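Local coordinates for Rbsd/fucu transport protein family protein (Streptococcus pneumoniae, PDB 4A34) that binds L-fucose and, as a fucose mutarotase, probably interconverts the alpha and beta anomers of the sugar, at residues 71-76 / 87-92. Sequence-based numbering, arbitrary orientation.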
loop_
_atom_site.group_PDB
_atom_site.type_symbol
_atom_site.label_atom_id
_atom_site.label_comp_id
_atom_site.label_asym_id
_atom_site.label_seq_id
_atom_site.Cartn_x
_atom_site.Cartn_y
_atom_site.Cartn_z
ATOM N N ILE I 71 -2.117 3.094 -36.305
ATOM C CA ILE I 71 -1.579 4.404 -35.901
ATOM C C ILE I 71 -2.660 5.489 -36.001
ATOM O O ILE I 71 -3.406 5.545 -36.981
ATOM C CB ILE I 71 -0.335 4.784 -36.754
ATOM C CG1 ILE I 71 0.817 3.808 -36.500
ATOM C CG2 ILE I 71 0.126 6.203 -36.475
ATOM C CD1 ILE I 71 1.767 3.679 -37.654
ATOM N N GLN I 72 -2.757 6.331 -34.977
ATOM C CA GLN I 72 -3.715 7.434 -34.984
ATOM C C GLN I 72 -3.050 8.743 -34.611
ATOM O O GLN I 72 -2.244 8.795 -33.683
ATOM C CB GLN I 72 -4.880 7.184 -34.020
ATOM C CG GLN I 72 -5.844 6.087 -34.421
ATOM C CD GLN I 72 -5.373 4.727 -33.971
ATOM O OE1 GLN I 72 -5.191 4.477 -32.772
ATOM N NE2 GLN I 72 -5.155 3.837 -34.930
ATOM N N PHE I 73 -3.386 9.804 -35.335
ATOM C CA PHE I 73 -2.972 11.139 -34.936
ATOM C C PHE I 73 -4.192 11.884 -34.415
ATOM O O PHE I 73 -5.308 11.378 -34.504
ATOM C CB PHE I 73 -2.300 11.904 -36.082
ATOM C CG PHE I 73 -1.057 11.244 -36.632
ATOM C CD1 PHE I 73 -0.325 10.332 -35.881
ATOM C CD2 PHE I 73 -0.600 11.573 -37.901
ATOM C CE1 PHE I 73 0.828 9.735 -36.401
ATOM C CE2 PHE I 73 0.550 10.983 -38.425
ATOM C CZ PHE I 73 1.261 10.058 -37.676
ATOM N N MET I 74 -3.976 13.060 -33.838
ATOM C CA MET I 74 -5.076 13.881 -33.358
ATOM C C MET I 74 -5.315 14.995 -34.358
ATOM O O MET I 74 -4.448 15.846 -34.554
ATOM C CB MET I 74 -4.762 14.467 -31.979
ATOM C CG MET I 74 -5.806 15.465 -31.470
ATOM S SD MET I 74 -5.353 16.284 -29.927
ATOM C CE MET I 74 -5.654 14.971 -28.742
ATOM N N ASN I 75 -6.493 14.994 -34.980
ATOM C CA ASN I 75 -6.821 15.996 -35.991
ATOM C C ASN I 75 -6.932 17.412 -35.424
ATOM O O ASN I 75 -7.256 17.598 -34.252
ATOM C CB ASN I 75 -8.097 15.622 -36.751
ATOM C CG ASN I 75 -8.031 16.015 -38.225
ATOM O OD1 ASN I 75 -7.328 16.960 -38.603
ATOM N ND2 ASN I 75 -8.755 15.280 -39.065
ATOM N N VAL I 76 -6.648 18.399 -36.270
ATOM C CA VAL I 76 -6.728 19.814 -35.889
ATOM C C VAL I 76 -8.160 20.375 -35.927
ATOM O O VAL I 76 -9.006 19.894 -36.670
ATOM C CB VAL I 76 -5.804 20.698 -36.785
ATOM C CG1 VAL I 76 -4.338 20.281 -36.632
ATOM C CG2 VAL I 76 -6.234 20.637 -38.252
ATOM N N GLY I 87 4.693 15.187 -41.174
ATOM C CA GLY I 87 5.620 14.756 -42.226
ATOM C C GLY I 87 6.761 13.940 -41.644
ATOM O O GLY I 87 7.048 12.826 -42.102
ATOM N N THR I 88 7.393 14.504 -40.617
ATOM C CA THR I 88 8.448 13.839 -39.852
ATOM C C THR I 88 8.020 12.440 -39.393
ATOM O O THR I 88 8.781 11.472 -39.541
ATOM C CB THR I 88 8.841 14.680 -38.622
ATOM O OG1 THR I 88 8.783 16.075 -38.952
ATOM C CG2 THR I 88 10.234 14.322 -38.155
ATOM N N TYR I 89 6.801 12.344 -38.851
ATOM C CA TYR I 89 6.228 11.063 -38.435
ATOM C C TYR I 89 6.032 10.129 -39.616
ATOM O O TYR I 89 6.352 8.940 -39.532
ATOM C CB TYR I 89 4.873 11.242 -37.734
ATOM C CG TYR I 89 4.908 11.917 -36.384
ATOM C CD1 TYR I 89 6.066 11.943 -35.611
ATOM C CD2 TYR I 89 3.772 12.531 -35.879
ATOM C CE1 TYR I 89 6.085 12.570 -34.368
ATOM C CE2 TYR I 89 3.783 13.152 -34.646
ATOM C CZ TYR I 89 4.939 13.171 -33.901
ATOM O OH TYR I 89 4.937 13.790 -32.685
ATOM N N ARG I 90 5.481 10.674 -40.702
ATOM C CA ARG I 90 5.193 9.889 -41.904
ATOM C C ARG I 90 6.473 9.327 -42.524
ATOM O O ARG I 90 6.526 8.141 -42.861
ATOM C CB ARG I 90 4.348 10.685 -42.914
ATOM C CG ARG I 90 2.855 10.649 -42.601
ATOM C CD ARG I 90 2.008 11.223 -43.718
ATOM N NE ARG I 90 2.086 12.678 -43.752
ATOM C CZ ARG I 90 1.147 13.494 -43.285
ATOM N NH1 ARG I 90 0.028 12.999 -42.751
ATOM N NH2 ARG I 90 1.328 14.812 -43.357
ATOM N N GLN I 91 7.499 10.177 -42.626
ATOM C CA GLN I 91 8.860 9.769 -43.019
ATOM C C GLN I 91 9.387 8.600 -42.181
ATOM O O GLN I 91 9.971 7.649 -42.708
ATOM C CB GLN I 91 9.833 10.932 -42.834
ATOM C CG GLN I 91 9.672 12.097 -43.779
ATOM C CD GLN I 91 10.682 13.199 -43.493
ATOM O OE1 GLN I 91 11.157 13.358 -42.360
ATOM N NE2 GLN I 91 11.017 13.968 -44.523
ATOM N N MET I 92 9.196 8.710 -40.866
ATOM C CA MET I 92 9.671 7.748 -39.891
ATOM C C MET I 92 8.942 6.418 -40.073
ATOM O O MET I 92 9.574 5.375 -40.207
ATOM C CB MET I 92 9.415 8.311 -38.487
ATOM C CG MET I 92 10.322 7.804 -37.381
ATOM S SD MET I 92 11.531 9.033 -36.855
ATOM C CE MET I 92 12.920 8.637 -37.924
#
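F73 and Y89 carry this join, a worked example of how an aromatic pair can bridge a strand and the helix packed on it. The backbones stay apart, 9.8 Å between F73 CA and Y89 CA, and the rings fill the interval. F73 reaches across with the far end of its ring: CZ lies 3.8 Å from Y89 CB, at the root of the tyrosine, and 4.0 Å from Y89 CD2. That same CD2 sits over one face of the phenylalanine. The ring planes are inclined at 52° with centroids 5.6 Å apart, an oblique meeting of the two rings. In Y89, CG stands anti to the carbonyl carbon (chi1 -68°), a setting that carries the ring off the helix, past the tip of F73. Its hydroxyl is hydrogen-bonded to the backbone oxygen of A131, which anchors the polar end of a ring that otherwise sits among apolar side chains. I50, P51 and L54 of helix 50-60 also touch Y89, while W86, about one turn earlier on the same helix, meets the F73 ring, and I103 of strand 103-106 touches it. R90 merely flanks the pair, its CG and NH1 each 4.8 Å from F73 CE2. Buried and apolar, the contact seats helix 85-93 on the sheet within the beta-alpha-beta unit formed with strands 71-74 and 103-106, part of the alpha/beta fold of the RbsD/FucU family.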